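GDP-mannose-dependent alpha-(1-6)-phosphatidylinositol monomannoside mannosyltransferase (Corynebacterium glutamicum, PDB 3OKP) is a glycosyltransferase of the GT-B fold, made of two Rossmann-like domains facing each other across a cleft, with guanosine-5'-diphosphate-alpha-D-mannose bound in the model. Local coordinates at residues Glu121-Met126 against Arg154-Phe159; Lys112-His118 against Val141-Ile147; Ile147-Thr151 against Gly312-Glu316. One frame throughout, in Å; residues are numbered along the deposited sequence.

Contact 1. Residues Glu121-Met126 against Arg154-Phe159; sequences EVGWSM and RFKSAF
Ser125 and Phe155 bring the two backbones nearest, with their CA atoms 5.6 Å apart, where the short, weakly bonded helix 121-124 gives way to a turn beside the C-terminal end of helix 149-159. The longer helix is kinked here, where the backbone N atoms of Ser157 and Ala158 lack the bond to the preceding turn. Arg154 folds over Val122. With CG1 opposite its own backbone N (chi1 178°), Val122 sets that methyl over the centre of one guanidinium face, 3.8 Å from Arg154 CZ. Arg154 CB touches the methyl near the backbone, and bends at chi2 and chi3 fold the guanidinium back over it. Met126 SD lies in the guanidinium plane at its edge, 3.8 Å from Arg154 NH2, while NH1 is hydrogen-bonded to Tyr150 OH and Gly286 O. Farther along, Glu121 CB meets Phe155 CD1 obliquely at 3.7 Å, and Glu121 CG reaches the edge of the other ring, 4.0 Å from Phe159 CZ. Both rings also rest on Thr117. Ser125 CB packs on Ala158 CB at 4.1 Å, but its hydroxyl donates to Val122 O in its own turn (OG to O 2.6 Å). Dispersion therefore joins helix 121-124 to the end of helix 149-159 in the N-terminal domain: the Glu121 carboxylate is held elsewhere, OE1 by His118 N, and the guanidinium offers the valine its flat, poorly hydrated face, while the N-H groups keep to the edge.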
loop_
_atom_site.group_PDB
_atom_site.type_symbol
_atom_site.label_atom_id
_atom_site.label_comp_id
_atom_site.label_asym_id
_atom_site.label_seq_id
_atom_site.Cartn_x
_atom_site.Cartn_y
_atom_site.Cartn_z
ATOM N N GLU A 121 -3.686 13.350 2.853
ATOM C CA GLU A 121 -3.075 14.539 3.464
ATOM C C GLU A 121 -2.296 15.416 2.476
ATOM O O GLU A 121 -2.120 16.613 2.716
ATOM C CB GLU A 121 -2.187 14.153 4.653
ATOM C CG GLU A 121 -2.954 13.753 5.920
ATOM C CD GLU A 121 -3.352 12.278 5.964
ATOM O OE1 GLU A 121 -2.933 11.499 5.076
ATOM O OE2 GLU A 121 -4.088 11.898 6.904
ATOM N N VAL A 122 -1.840 14.818 1.375
ATOM C CA VAL A 122 -1.183 15.558 0.290
ATOM C C VAL A 122 -2.123 16.630 -0.271
ATOM O O VAL A 122 -1.739 17.790 -0.410
ATOM C CB VAL A 122 -0.707 14.616 -0.855
ATOM C CG1 VAL A 122 -0.072 15.416 -1.992
ATOM C CG2 VAL A 122 0.278 13.574 -0.331
ATOM N N GLY A 123 -3.357 16.232 -0.575
ATOM C CA GLY A 123 -4.375 17.154 -1.070
ATOM C C GLY A 123 -4.789 18.189 -0.038
ATOM O O GLY A 123 -5.164 19.307 -0.396
ATOM N N TRP A 124 -4.725 17.808 1.241
ATOM C CA TRP A 124 -5.040 18.710 2.355
ATOM C C TRP A 124 -4.044 19.870 2.482
ATOM O O TRP A 124 -4.384 20.932 3.003
ATOM C CB TRP A 124 -5.108 17.935 3.678
ATOM C CG TRP A 124 -6.400 17.192 3.911
ATOM C CD1 TRP A 124 -6.913 16.183 3.149
ATOM C CD2 TRP A 124 -7.323 17.383 4.994
ATOM N NE1 TRP A 124 -8.104 15.745 3.675
ATOM C CE2 TRP A 124 -8.379 16.463 4.809
ATOM C CE3 TRP A 124 -7.364 18.246 6.098
ATOM C CZ2 TRP A 124 -9.469 16.378 5.690
ATOM C CZ3 TRP A 124 -8.446 18.163 6.973
ATOM C CH2 TRP A 124 -9.481 17.233 6.762
ATOM N N SER A 125 -2.818 19.664 2.005
ATOM C CA SER A 125 -1.788 20.705 2.061
ATOM C C SER A 125 -1.935 21.762 0.957
ATOM O O SER A 125 -1.155 22.717 0.898
ATOM C CB SER A 125 -0.389 20.080 2.022
ATOM O OG SER A 125 -0.115 19.503 0.756
ATOM N N MET A 126 -2.948 21.596 0.105
ATOM C CA MET A 126 -3.150 22.458 -1.068
ATOM C C MET A 126 -4.182 23.571 -0.859
ATOM O O MET A 126 -4.230 24.528 -1.634
ATOM C CB MET A 126 -3.547 21.618 -2.290
ATOM C CG MET A 126 -2.539 20.544 -2.688
ATOM S SD MET A 126 -0.901 21.181 -3.103
ATOM C CE MET A 126 -1.233 22.074 -4.625
ATOM N N ARG A 154 5.586 16.571 0.341
ATOM C CA ARG A 154 4.376 17.294 -0.059
ATOM C C ARG A 154 3.657 17.999 1.101
ATOM O O ARG A 154 3.106 19.086 0.912
ATOM C CB ARG A 154 3.393 16.367 -0.794
ATOM C CG ARG A 154 3.891 15.758 -2.122
ATOM C CD ARG A 154 4.111 16.785 -3.242
ATOM N NE ARG A 154 2.930 17.613 -3.502
ATOM C CZ ARG A 154 2.022 17.383 -4.449
ATOM N NH1 ARG A 154 2.132 16.336 -5.259
ATOM N NH2 ARG A 154 0.995 18.210 -4.586
ATOM N N PHE A 155 3.660 17.394 2.292
ATOM C CA PHE A 155 2.880 17.943 3.414
ATOM C C PHE A 155 3.636 18.334 4.696
ATOM O O PHE A 155 3.016 18.799 5.660
ATOM C CB PHE A 155 1.673 17.042 3.756
ATOM C CG PHE A 155 2.038 15.637 4.193
ATOM C CD1 PHE A 155 1.384 14.541 3.640
ATOM C CD2 PHE A 155 3.010 15.410 5.170
ATOM C CE1 PHE A 155 1.698 13.242 4.039
ATOM C CE2 PHE A 155 3.331 14.121 5.573
ATOM C CZ PHE A 155 2.673 13.033 5.006
ATOM N N LYS A 156 4.957 18.155 4.706
ATOM C CA LYS A 156 5.766 18.412 5.908
ATOM C C LYS A 156 5.593 19.827 6.471
ATOM O O LYS A 156 5.358 19.994 7.670
ATOM C CB LYS A 156 7.249 18.122 5.652
ATOM C CG LYS A 156 8.076 17.971 6.926
ATOM C CD LYS A 156 9.561 17.829 6.621
ATOM C CE LYS A 156 10.364 17.516 7.877
ATOM N NZ LYS A 156 10.394 18.656 8.845
ATOM N N SER A 157 5.699 20.834 5.603
ATOM C CA SER A 157 5.588 22.236 6.023
ATOM C C SER A 157 4.216 22.574 6.615
ATOM O O SER A 157 4.112 23.430 7.495
ATOM C CB SER A 157 5.931 23.186 4.867
ATOM O OG SER A 157 4.971 23.112 3.829
ATOM N N ALA A 158 3.176 21.890 6.134
ATOM C CA ALA A 158 1.813 22.087 6.631
ATOM C C ALA A 158 1.651 21.637 8.086
ATOM O O ALA A 158 1.042 22.345 8.890
ATOM C CB ALA A 158 0.806 21.383 5.733
ATOM N N PHE A 159 2.205 20.470 8.419
ATOM C CA PHE A 159 2.145 19.936 9.783
ATOM C C PHE A 159 2.996 20.730 10.779
ATOM O O PHE A 159 2.649 20.828 11.958
ATOM C CB PHE A 159 2.543 18.454 9.810
ATOM C CG PHE A 159 1.456 17.525 9.335
ATOM C CD1 PHE A 159 1.474 17.017 8.038
ATOM C CD2 PHE A 159 0.411 17.160 10.183
ATOM C CE1 PHE A 159 0.472 16.153 7.592
ATOM C CE2 PHE A 159 -0.598 16.302 9.746
ATOM C CZ PHE A 159 -0.566 15.796 8.447
#

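Contact 2. Residues Lys112-His118 against Val141-Ile147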
loop_
_atom_site.group_PDB
_atom_site.type_symbol
_atom_site.label_atom_id
_atom_site.label_comp_id
_atom_site.label_asym_id
_atom_site.label_seq_id
_atom_site.Cartn_x
_atom_site.Cartn_y
_atom_site.Cartn_z
ATOM N N LYS A 112 1.739 9.897 24.960
ATOM C CA LYS A 112 2.177 9.962 23.570
ATOM C C LYS A 112 0.989 9.893 22.614
ATOM O O LYS A 112 0.123 9.022 22.747
ATOM C CB LYS A 112 3.160 8.830 23.253
ATOM C CG LYS A 112 3.846 8.969 21.897
ATOM C CD LYS A 112 4.708 7.756 21.557
ATOM C CE LYS A 112 5.876 7.606 22.524
ATOM N NZ LYS A 112 6.833 6.570 22.061
ATOM N N VAL A 113 0.957 10.816 21.657
ATOM C CA VAL A 113 -0.047 10.803 20.600
ATOM C C VAL A 113 0.623 10.558 19.251
ATOM O O VAL A 113 1.567 11.256 18.874
ATOM C CB VAL A 113 -0.878 12.115 20.557
ATOM C CG1 VAL A 113 -1.854 12.098 19.379
ATOM C CG2 VAL A 113 -1.634 12.317 21.864
ATOM N N ILE A 114 0.132 9.545 18.544
ATOM C CA ILE A 114 0.621 9.193 17.218
ATOM C C ILE A 114 -0.521 9.356 16.220
ATOM O O ILE A 114 -1.666 9.029 16.528
ATOM C CB ILE A 114 1.154 7.727 17.160
ATOM C CG1 ILE A 114 2.151 7.441 18.292
ATOM C CG2 ILE A 114 1.803 7.422 15.814
ATOM C CD1 ILE A 114 1.542 6.753 19.494
ATOM N N ALA A 115 -0.206 9.878 15.036
ATOM C CA ALA A 115 -1.160 9.919 13.929
ATOM C C ALA A 115 -0.495 9.459 12.632
ATOM O O ALA A 115 0.625 9.877 12.317
ATOM C CB ALA A 115 -1.753 11.318 13.773
ATOM N N SER A 116 -1.184 8.592 11.893
ATOM C CA SER A 116 -0.667 8.064 10.630
ATOM C C SER A 116 -1.278 8.769 9.425
ATOM O O SER A 116 -2.498 8.885 9.314
ATOM C CB SER A 116 -0.900 6.551 10.526
ATOM O OG SER A 116 -0.089 5.833 11.444
ATOM N N THR A 117 -0.419 9.249 8.531
ATOM C CA THR A 117 -0.868 9.808 7.262
ATOM C C THR A 117 -0.812 8.728 6.195
ATOM O O THR A 117 -0.105 7.724 6.349
ATOM C CB THR A 117 -0.015 11.013 6.812
ATOM O OG1 THR A 117 1.342 10.598 6.607
ATOM C CG2 THR A 117 -0.070 12.134 7.846
ATOM N N HIS A 118 -1.565 8.935 5.118
ATOM C CA HIS A 118 -1.589 7.993 4.007
ATOM C C HIS A 118 -1.456 8.750 2.683
ATOM O O HIS A 118 -0.389 9.283 2.388
ATOM C CB HIS A 118 -2.852 7.120 4.077
ATOM C CG HIS A 118 -3.037 6.446 5.403
ATOM N ND1 HIS A 118 -2.511 5.204 5.688
ATOM C CD2 HIS A 118 -3.661 6.858 6.533
ATOM C CE1 HIS A 118 -2.816 4.873 6.930
ATOM N NE2 HIS A 118 -3.511 5.861 7.465
ATOM N N VAL A 141 0.235 16.473 18.018
ATOM C CA VAL A 141 0.699 15.105 17.783
ATOM C C VAL A 141 2.209 14.998 18.019
ATOM O O VAL A 141 2.981 15.843 17.562
ATOM C CB VAL A 141 0.323 14.626 16.354
ATOM C CG1 VAL A 141 1.105 13.393 15.957
ATOM C CG2 VAL A 141 -1.174 14.348 16.260
ATOM N N ASP A 142 2.619 13.955 18.737
ATOM C CA ASP A 142 4.028 13.743 19.061
ATOM C C ASP A 142 4.773 13.031 17.937
ATOM O O ASP A 142 5.931 13.346 17.653
ATOM C CB ASP A 142 4.159 12.961 20.371
ATOM C CG ASP A 142 3.441 13.638 21.524
ATOM O OD1 ASP A 142 3.772 14.802 21.831
ATOM O OD2 ASP A 142 2.542 13.008 22.119
ATOM N N VAL A 143 4.103 12.068 17.307
ATOM C CA VAL A 143 4.689 11.295 16.217
ATOM C C VAL A 143 3.740 11.268 15.023
ATOM O O VAL A 143 2.614 10.782 15.127
ATOM C CB VAL A 143 5.022 9.838 16.642
ATOM C CG1 VAL A 143 5.655 9.070 15.481
ATOM C CG2 VAL A 143 5.949 9.815 17.858
ATOM N N LEU A 144 4.196 11.803 13.895
ATOM C CA LEU A 144 3.435 11.709 12.658
ATOM C C LEU A 144 4.106 10.719 11.716
ATOM O O LEU A 144 5.266 10.901 11.334
ATOM C CB LEU A 144 3.289 13.078 11.988
ATOM C CG LEU A 144 2.260 13.110 10.853
ATOM C CD1 LEU A 144 0.859 13.406 11.390
ATOM C CD2 LEU A 144 2.655 14.121 9.797
ATOM N N THR A 145 3.381 9.666 11.351
ATOM C CA THR A 145 3.927 8.671 10.429
ATOM C C THR A 145 3.531 8.957 8.978
ATOM O O THR A 145 2.481 9.547 8.716
ATOM C CB THR A 145 3.590 7.207 10.831
ATOM O OG1 THR A 145 2.280 6.852 10.375
ATOM C CG2 THR A 145 3.699 7.004 12.348
ATOM N N TYR A 146 4.396 8.547 8.052
ATOM C CA TYR A 146 4.202 8.779 6.625
ATOM C C TYR A 146 4.595 7.528 5.839
ATOM O O TYR A 146 5.417 6.736 6.301
ATOM C CB TYR A 146 5.017 9.998 6.163
ATOM C CG TYR A 146 6.517 9.862 6.362
ATOM C CD1 TYR A 146 7.324 9.311 5.367
ATOM C CD2 TYR A 146 7.130 10.290 7.541
ATOM C CE1 TYR A 146 8.702 9.182 5.539
ATOM C CE2 TYR A 146 8.511 10.167 7.724
ATOM C CZ TYR A 146 9.287 9.611 6.717
ATOM O OH TYR A 146 10.649 9.484 6.881
ATOM N N ILE A 147 4.016 7.363 4.653
ATOM C CA ILE A 147 4.229 6.155 3.842
ATOM C C ILE A 147 5.446 6.225 2.898
ATOM O O ILE A 147 6.048 5.197 2.584
ATOM C CB ILE A 147 2.944 5.734 3.062
ATOM C CG1 ILE A 147 2.585 6.761 1.978
ATOM C CG2 ILE A 147 1.778 5.499 4.035
ATOM C CD1 ILE A 147 1.550 6.275 0.966
HETATM O O HOH W 1 1.817 6.437 7.848
HETATM O O HOH W 2 1.865 9.452 3.962
#
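Val113, Ala115 and Thr117 alternate with Val143 and Thr145 in the backbone ladder of two neighbouring parallel strands, 112-116 and 143-146, of the N-terminal Rossmann-like sheet, joined in a beta-alpha-beta crossover through helix 128-140. Ala115 N meets Val143 O at 3.0 Å, and Thr145 N returns to Ala115 O at 2.9 Å. Val113 O accepts from both Asp142 N and Val143 N. Side-chain hydrogen bonds add to the ladder. At one end a carboxylate extends it: Asp142 OD2 uses its anti lone pair to take Val113 N at 2.7 Å, and its OD1 forms a salt bridge with Lys106. At the other end a hydroxyl doubles an existing rung: Thr117 OG1, set between its own N and carbonyl carbon (chi1 62°), donates in the carbonyl plane to Thr145 O at 2.6 Å, an oxygen that Thr117 N also reaches. Ser116 OG and Thr145 OG1 share a bond of 2.8 Å, and the serine is bonded to Trp91 NE1 too. Where the strands spread, water takes over: one molecule donates to Thr117 OG1 and His118 O while accepting from Ile147 N. Apolar contacts fill the side lined by Ala115, whose CB lies 4.0 Å from Val141 CG2 and also touches Leu144 CD1. The carboxylate and water thus extend the pairing and satisfy polar backbone atoms at the strand ends, while the hydroxyls reinforce it.

Contact 3. Residues Ile147-Thr151 against Gly312-Glu316; sequences ISQYT and GGAPE
Glu316, its chain running straight on beyond CG (chi2 174°), and Tyr150, with its ring carbon CG swung opposite the backbone N (chi1 178°) so that a ring face lies against Gly312, bring the key groups of this contact together. The carboxylate straddles the first turn of helix 149-159: OE1 accepts from Gln149 N at 2.8 Å and OE2 from Tyr150 N at 3.0 Å, each through its syn lone pair. Two such bonds fix the rotation of the carboxylate, whose negative charge probably gains from the positive end of the helix dipole. Ser148 is the N-cap, accepting from Thr151 N on its OG at 3.3 Å, and its CB lies 3.5 Å from Glu316 OE1. Beside this pair Gly312 presses its CA on the tyrosine, 3.4 Å from the centroid of the Tyr150 ring and nearly above it, a CH-pi contact. Gly313 CA comes to 4.1 Å from Ser148 CB. The contact spans the two domains: helix 149-159 follows strand 143-146 of the seven-stranded sheet, whereas Gly312-Glu316 belongs to the loop between strands 306-308 and 323-325 of the six-stranded sheet. Gly291 O, bonded to Ser148 OG, and Glu290, bonded through the backbone to Gly313, adjoin the same junction.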
loop_
_atom_site.group_PDB
_atom_site.type_symbol
_atom_site.label_atom_id
_atom_site.label_comp_id
_atom_site.label_asym_id
_atom_site.label_seq_id
_atom_site.Cartn_x
_atom_site.Cartn_y
_atom_site.Cartn_z
ATOM N N ILE A 147 4.016 7.363 4.653
ATOM C CA ILE A 147 4.229 6.155 3.842
ATOM C C ILE A 147 5.446 6.225 2.898
ATOM O O ILE A 147 6.048 5.197 2.584
ATOM C CB ILE A 147 2.944 5.734 3.062
ATOM C CG1 ILE A 147 2.585 6.761 1.978
ATOM C CG2 ILE A 147 1.778 5.499 4.035
ATOM C CD1 ILE A 147 1.550 6.275 0.966
ATOM N N SER A 148 5.797 7.431 2.454
ATOM C CA SER A 148 6.951 7.624 1.570
ATOM C C SER A 148 7.610 8.985 1.777
ATOM O O SER A 148 6.983 9.920 2.279
ATOM C CB SER A 148 6.540 7.463 0.101
ATOM O OG SER A 148 5.535 8.397 -0.260
ATOM N N GLN A 149 8.878 9.089 1.382
ATOM C CA GLN A 149 9.588 10.365 1.406
ATOM C C GLN A 149 8.903 11.382 0.500
ATOM O O GLN A 149 8.949 12.587 0.764
ATOM C CB GLN A 149 11.053 10.188 0.999
ATOM C CG GLN A 149 11.896 9.380 1.989
ATOM C CD GLN A 149 11.985 10.017 3.375
ATOM O OE1 GLN A 149 11.991 9.315 4.388
ATOM N NE2 GLN A 149 12.056 11.345 3.423
ATOM N N TYR A 150 8.260 10.887 -0.559
ATOM C CA TYR A 150 7.471 11.732 -1.450
ATOM C C TYR A 150 6.314 12.430 -0.731
ATOM O O TYR A 150 6.199 13.656 -0.793
ATOM C CB TYR A 150 6.934 10.946 -2.653
ATOM C CG TYR A 150 6.070 11.800 -3.553
ATOM C CD1 TYR A 150 6.647 12.622 -4.518
ATOM C CD2 TYR A 150 4.677 11.811 -3.420
ATOM C CE1 TYR A 150 5.867 13.422 -5.340
ATOM C CE2 TYR A 150 3.886 12.612 -4.239
ATOM C CZ TYR A 150 4.489 13.414 -5.196
ATOM O OH TYR A 150 3.723 14.214 -6.017
ATOM N N THR A 151 5.458 11.653 -0.064
ATOM C CA THR A 151 4.300 12.227 0.634
ATOM C C THR A 151 4.747 13.189 1.729
ATOM O O THR A 151 4.163 14.266 1.885
ATOM C CB THR A 151 3.329 11.160 1.211
ATOM O OG1 THR A 151 4.008 10.335 2.166
ATOM C CG2 THR A 151 2.742 10.298 0.096
ATOM N N GLY A 312 5.335 9.740 -7.777
ATOM C CA GLY A 312 5.338 9.789 -6.314
ATOM C C GLY A 312 6.385 8.949 -5.613
ATOM O O GLY A 312 7.586 9.135 -5.821
ATOM N N GLY A 313 5.920 8.025 -4.774
ATOM C CA GLY A 313 6.808 7.159 -4.000
ATOM C C GLY A 313 7.175 5.845 -4.670
ATOM O O GLY A 313 7.885 5.032 -4.081
ATOM N N ALA A 314 6.699 5.636 -5.899
ATOM C CA ALA A 314 6.982 4.400 -6.652
ATOM C C ALA A 314 8.470 4.022 -6.748
ATOM O O ALA A 314 8.816 2.864 -6.499
ATOM C CB ALA A 314 6.343 4.440 -8.043
ATOM N N PRO A 315 9.353 4.982 -7.114
ATOM C CA PRO A 315 10.781 4.637 -7.191
ATOM C C PRO A 315 11.396 4.193 -5.854
ATOM O O PRO A 315 12.412 3.496 -5.851
ATOM C CB PRO A 315 11.434 5.942 -7.673
ATOM C CG PRO A 315 10.340 6.703 -8.326
ATOM C CD PRO A 315 9.127 6.389 -7.503
ATOM N N GLU A 316 10.773 4.578 -4.738
ATOM C CA GLU A 316 11.268 4.237 -3.398
ATOM C C GLU A 316 11.110 2.753 -3.047
ATOM O O GLU A 316 11.710 2.276 -2.079
ATOM C CB GLU A 316 10.570 5.086 -2.325
ATOM C CG GLU A 316 10.826 6.590 -2.420
ATOM C CD GLU A 316 10.004 7.393 -1.418
ATOM O OE1 GLU A 316 9.971 7.018 -0.225
ATOM O OE2 GLU A 316 9.389 8.404 -1.824
#

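Contacts 1 and 2 are largely buried within the N-terminal domain, whereas contact 3 is partly buried and bridges to the C-terminal domain. Helix 149-159 serves contacts 1 and 3: its first turn in contact 3, its far end in contact 1. Contact 2 supplies the strand leading into that helix and shares Ile147 with contact 3. Contacts 1 and 2 meet directly, Phe155 CZ lying 3.2 Å from Thr117 OG1 and Phe159 CD1 3.6 Å from Leu144 CD2, so the helix packs on the sheet. Chemistry follows place: a strand ladder in the sheet, dispersion between two helices, and a charged carboxylate on a helix N-terminus at the domain junction.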